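Local coordinates for protein Pgp2 (Campylobacter jejuni subsp. jejuni, PDB 6XJ6) that probably trims peptidoglycan peptides as an LD-carboxypeptidase and helps set helical cell shape, with peptidoglycan also bound by a pocket on its accessory NTF2 domain, at residues F97-P102 against G114-H119. Sequence-based numbering, arbitrary orientation.
Sequences FATTYP and GGIWIH
T99 grips the carbonyl oxygen of I116 twice: its backbone N donates in the carbonyl plane at 2.9 Å, while OG1 donates to the same I116 O at 2.8 Å, tilted 35° from that plane. A chi1 of 80° tucks OG1 between T99's own N and carbonyl carbon, which turns it towards I116 O; threonine suits the place because its short hydroxyl brings a second donor to an oxygen already bound by the backbone. Farther along, I116 lays CG1 obliquely against Y101, 3.9 Å from its CB, and the Y101 ring turns an edge to the backbone N of G114. A water bridges the two segments, lying 2.9 Å from T99 O and 2.7 Å from Y101 O and accepting from I116 N. Where the strands pair, F97 and I118 form an antiparallel hydrogen-bonded pair, F97 N to I118 O and I118 N to F97 O, each 2.8 Å. In the next, non-hydrogen-bonded pair, the small A98 lets the W117 indole come close, CD1 lying 3.7 Å from A98 CB. W117 also lies beside C136, the predicted nucleophile, and H119, the predicted proton donor/acceptor, ends the segment. Strand 117-119 is the middle of a three-stranded sheet, between 97-98 and the parallel 137-138, with F97 and I118 packed on helix 141-151 and Y101 reaching strand 77-80 and helix 104-108.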
ATOM      1  N   PHE A  97     -15.637   8.676  -0.997  1.00 16.56           N
ATOM      2  CA  PHE A  97     -14.334   8.426  -1.597  1.00 16.01           C
ATOM      3  C   PHE A  97     -14.069   6.934  -1.471  1.00 16.36           C
ATOM      4  O   PHE A  97     -14.184   6.375  -0.377  1.00 15.42           O
ATOM      5  CB  PHE A  97     -13.224   9.181  -0.853  1.00 16.16           C
ATOM      6  CG  PHE A  97     -13.472  10.658  -0.704  1.00 16.15           C
ATOM      7  CD1 PHE A  97     -14.350  11.129   0.264  1.00 19.34           C
ATOM      8  CD2 PHE A  97     -12.819  11.575  -1.517  1.00 17.98           C
ATOM      9  CE1 PHE A  97     -14.582  12.482   0.412  1.00 20.71           C
ATOM     10  CE2 PHE A  97     -13.046  12.937  -1.372  1.00 19.71           C
ATOM     11  CZ  PHE A  97     -13.934  13.389  -0.405  1.00 21.15           C
ATOM     12  N   ALA A  98     -13.711   6.284  -2.569  1.00 15.99           N
ATOM     13  CA  ALA A  98     -13.554   4.836  -2.546  1.00 16.01           C
ATOM     14  C   ALA A  98     -12.102   4.462  -2.288  1.00 14.73           C
ATOM     15  O   ALA A  98     -11.196   5.006  -2.927  1.00 16.50           O
ATOM     16  CB  ALA A  98     -14.028   4.216  -3.861  1.00 16.13           C
ATOM     17  N   THR A  99     -11.882   3.540  -1.348  1.00 13.40           N
ATOM     18  CA  THR A  99     -10.565   2.942  -1.198  1.00 13.53           C
ATOM     19  C   THR A  99     -10.440   1.768  -2.158  1.00 13.90           C
ATOM     20  O   THR A  99     -11.430   1.259  -2.689  1.00 15.36           O
ATOM     21  CB  THR A  99     -10.297   2.436   0.226  1.00 13.81           C
ATOM     22  OG1 THR A  99     -10.918   1.153   0.419  1.00 13.52           O
ATOM     23  CG2 THR A  99     -10.773   3.416   1.296  1.00 15.67           C
ATOM     24  N   THR A 100      -9.201   1.318  -2.360  1.00 14.45           N
ATOM     25  CA  THR A 100      -8.905   0.268  -3.324  1.00 14.03           C
ATOM     26  C   THR A 100      -9.012  -1.147  -2.750  1.00 14.32           C
ATOM     27  O   THR A 100      -8.492  -2.086  -3.364  1.00 16.06           O
ATOM     28  CB  THR A 100      -7.520   0.481  -3.924  1.00 15.40           C
ATOM     29  OG1 THR A 100      -6.579   0.665  -2.862  1.00 15.23           O
ATOM     30  CG2 THR A 100      -7.523   1.702  -4.824  1.00 16.47           C
ATOM     31  N   TYR A 101      -9.674  -1.334  -1.613  1.00 12.50           N
ATOM     32  CA  TYR A 101      -9.882  -2.692  -1.124  1.00 13.62           C
ATOM     33  C   TYR A 101     -10.728  -3.478  -2.128  1.00 13.35           C
ATOM     34  O   TYR A 101     -11.780  -2.987  -2.566  1.00 15.71           O
ATOM     35  CB  TYR A 101     -10.568  -2.743   0.243  1.00 14.64           C
ATOM     36  CG  TYR A 101     -10.779  -4.182   0.668  1.00 14.02           C
ATOM     37  CD1 TYR A 101      -9.810  -4.869   1.385  1.00 14.27           C
ATOM     38  CD2 TYR A 101     -11.918  -4.874   0.290  1.00 15.10           C
ATOM     39  CE1 TYR A 101      -9.977  -6.195   1.733  1.00 14.56           C
ATOM     40  CE2 TYR A 101     -12.089  -6.202   0.631  1.00 14.25           C
ATOM     41  CZ  TYR A 101     -11.117  -6.853   1.360  1.00 14.19           C
ATOM     42  OH  TYR A 101     -11.271  -8.173   1.707  1.00 16.40           O
ATOM     43  N   PRO A 102     -10.335  -4.708  -2.485  1.00 14.94           N
ATOM     44  CA  PRO A 102      -9.141  -5.454  -2.083  1.00 14.24           C
ATOM     45  C   PRO A 102      -7.951  -5.121  -2.964  1.00 13.97           C
ATOM     46  O   PRO A 102      -8.089  -4.994  -4.184  1.00 16.00           O
ATOM     47  CB  PRO A 102      -9.561  -6.915  -2.293  1.00 16.49           C
ATOM     48  CG  PRO A 102     -10.509  -6.853  -3.426  1.00 18.71           C
ATOM     49  CD  PRO A 102     -11.247  -5.542  -3.291  1.00 17.31           C
ATOM     50  N   GLY A 114     -15.510  -5.536  -1.037  1.00 19.44           N
ATOM     51  CA  GLY A 114     -15.338  -4.296  -1.759  1.00 18.09           C
ATOM     52  C   GLY A 114     -16.215  -3.233  -1.138  1.00 16.57           C
ATOM     53  O   GLY A 114     -16.745  -3.409  -0.042  1.00 19.75           O
ATOM     54  N   GLY A 115     -16.357  -2.128  -1.860  1.00 17.86           N
ATOM     55  CA  GLY A 115     -17.205  -1.052  -1.380  1.00 18.08           C
ATOM     56  C   GLY A 115     -16.746  -0.477  -0.059  1.00 16.74           C
ATOM     57  O   GLY A 115     -17.580  -0.092   0.775  1.00 18.99           O
ATOM     58  N   ILE A 116     -15.434  -0.401   0.152  1.00 15.89           N
ATOM     59  CA  ILE A 116     -14.869   0.189   1.356  1.00 15.16           C
ATOM     60  C   ILE A 116     -14.556   1.641   1.029  1.00 15.92           C
ATOM     61  O   ILE A 116     -13.589   1.943   0.319  1.00 14.36           O
ATOM     62  CB  ILE A 116     -13.622  -0.568   1.832  1.00 14.01           C
ATOM     63  CG1 ILE A 116     -13.955  -2.038   2.111  1.00 16.42           C
ATOM     64  CG2 ILE A 116     -13.031   0.107   3.057  1.00 14.27           C
ATOM     65  CD1 ILE A 116     -15.054  -2.265   3.147  1.00 18.29           C
ATOM     66  N   TRP A 117     -15.394   2.535   1.540  1.00 14.21           N
ATOM     67  CA  TRP A 117     -15.350   3.951   1.235  1.00 13.73           C
ATOM     68  C   TRP A 117     -15.169   4.744   2.517  1.00 15.08           C
ATOM     69  O   TRP A 117     -15.403   4.248   3.622  1.00 16.67           O
ATOM     70  CB  TRP A 117     -16.681   4.420   0.628  1.00 15.42           C
ATOM     71  CG  TRP A 117     -17.126   3.702  -0.606  1.00 15.53           C
ATOM     72  CD1 TRP A 117     -16.386   2.878  -1.398  1.00 16.00           C
ATOM     73  CD2 TRP A 117     -18.422   3.777  -1.203  1.00 15.59           C
ATOM     74  NE1 TRP A 117     -17.153   2.416  -2.449  1.00 17.12           N
ATOM     75  CE2 TRP A 117     -18.406   2.963  -2.351  1.00 16.82           C
ATOM     76  CE3 TRP A 117     -19.602   4.449  -0.868  1.00 18.56           C
ATOM     77  CZ2 TRP A 117     -19.526   2.795  -3.160  1.00 19.12           C
ATOM     78  CZ3 TRP A 117     -20.709   4.287  -1.677  1.00 20.14           C
ATOM     79  CH2 TRP A 117     -20.662   3.472  -2.812  1.00 19.90           C
ATOM     80  N   ILE A 118     -14.744   5.992   2.345  1.00 14.18           N
ATOM     81  CA  ILE A 118     -14.883   7.027   3.356  1.00 15.80           C
ATOM     82  C   ILE A 118     -16.071   7.878   2.936  1.00 18.30           C
ATOM     83  O   ILE A 118     -16.137   8.336   1.788  1.00 17.09           O
ATOM     84  CB  ILE A 118     -13.604   7.875   3.453  1.00 16.40           C
ATOM     85  CG1 ILE A 118     -12.423   7.006   3.900  1.00 16.44           C
ATOM     86  CG2 ILE A 118     -13.812   9.072   4.396  1.00 16.59           C
ATOM     87  CD1 ILE A 118     -11.063   7.725   3.864  1.00 16.69           C
ATOM     88  N   HIS A 119     -17.020   8.076   3.844  1.00 16.53           N
ATOM     89  CA  HIS A 119     -18.220   8.828   3.503  1.00 17.12           C
ATOM     90  C   HIS A 119     -18.760   9.481   4.770  1.00 18.34           C
ATOM     91  O   HIS A 119     -18.072   9.555   5.794  1.00 18.44           O
ATOM     92  CB  HIS A 119     -19.232   7.940   2.759  1.00 17.51           C
ATOM     93  CG  HIS A 119     -19.703   6.749   3.536  1.00 17.01           C
ATOM     94  ND1 HIS A 119     -20.417   6.854   4.709  1.00 18.98           N
ATOM     95  CD2 HIS A 119     -19.577   5.423   3.290  1.00 19.21           C
ATOM     96  CE1 HIS A 119     -20.709   5.643   5.154  1.00 20.51           C
ATOM     97  NE2 HIS A 119     -20.213   4.756   4.311  1.00 20.61           N
TER
HETATM   98  O   HOH W   1     -13.168  -0.808  -1.700  1.00 16.57           O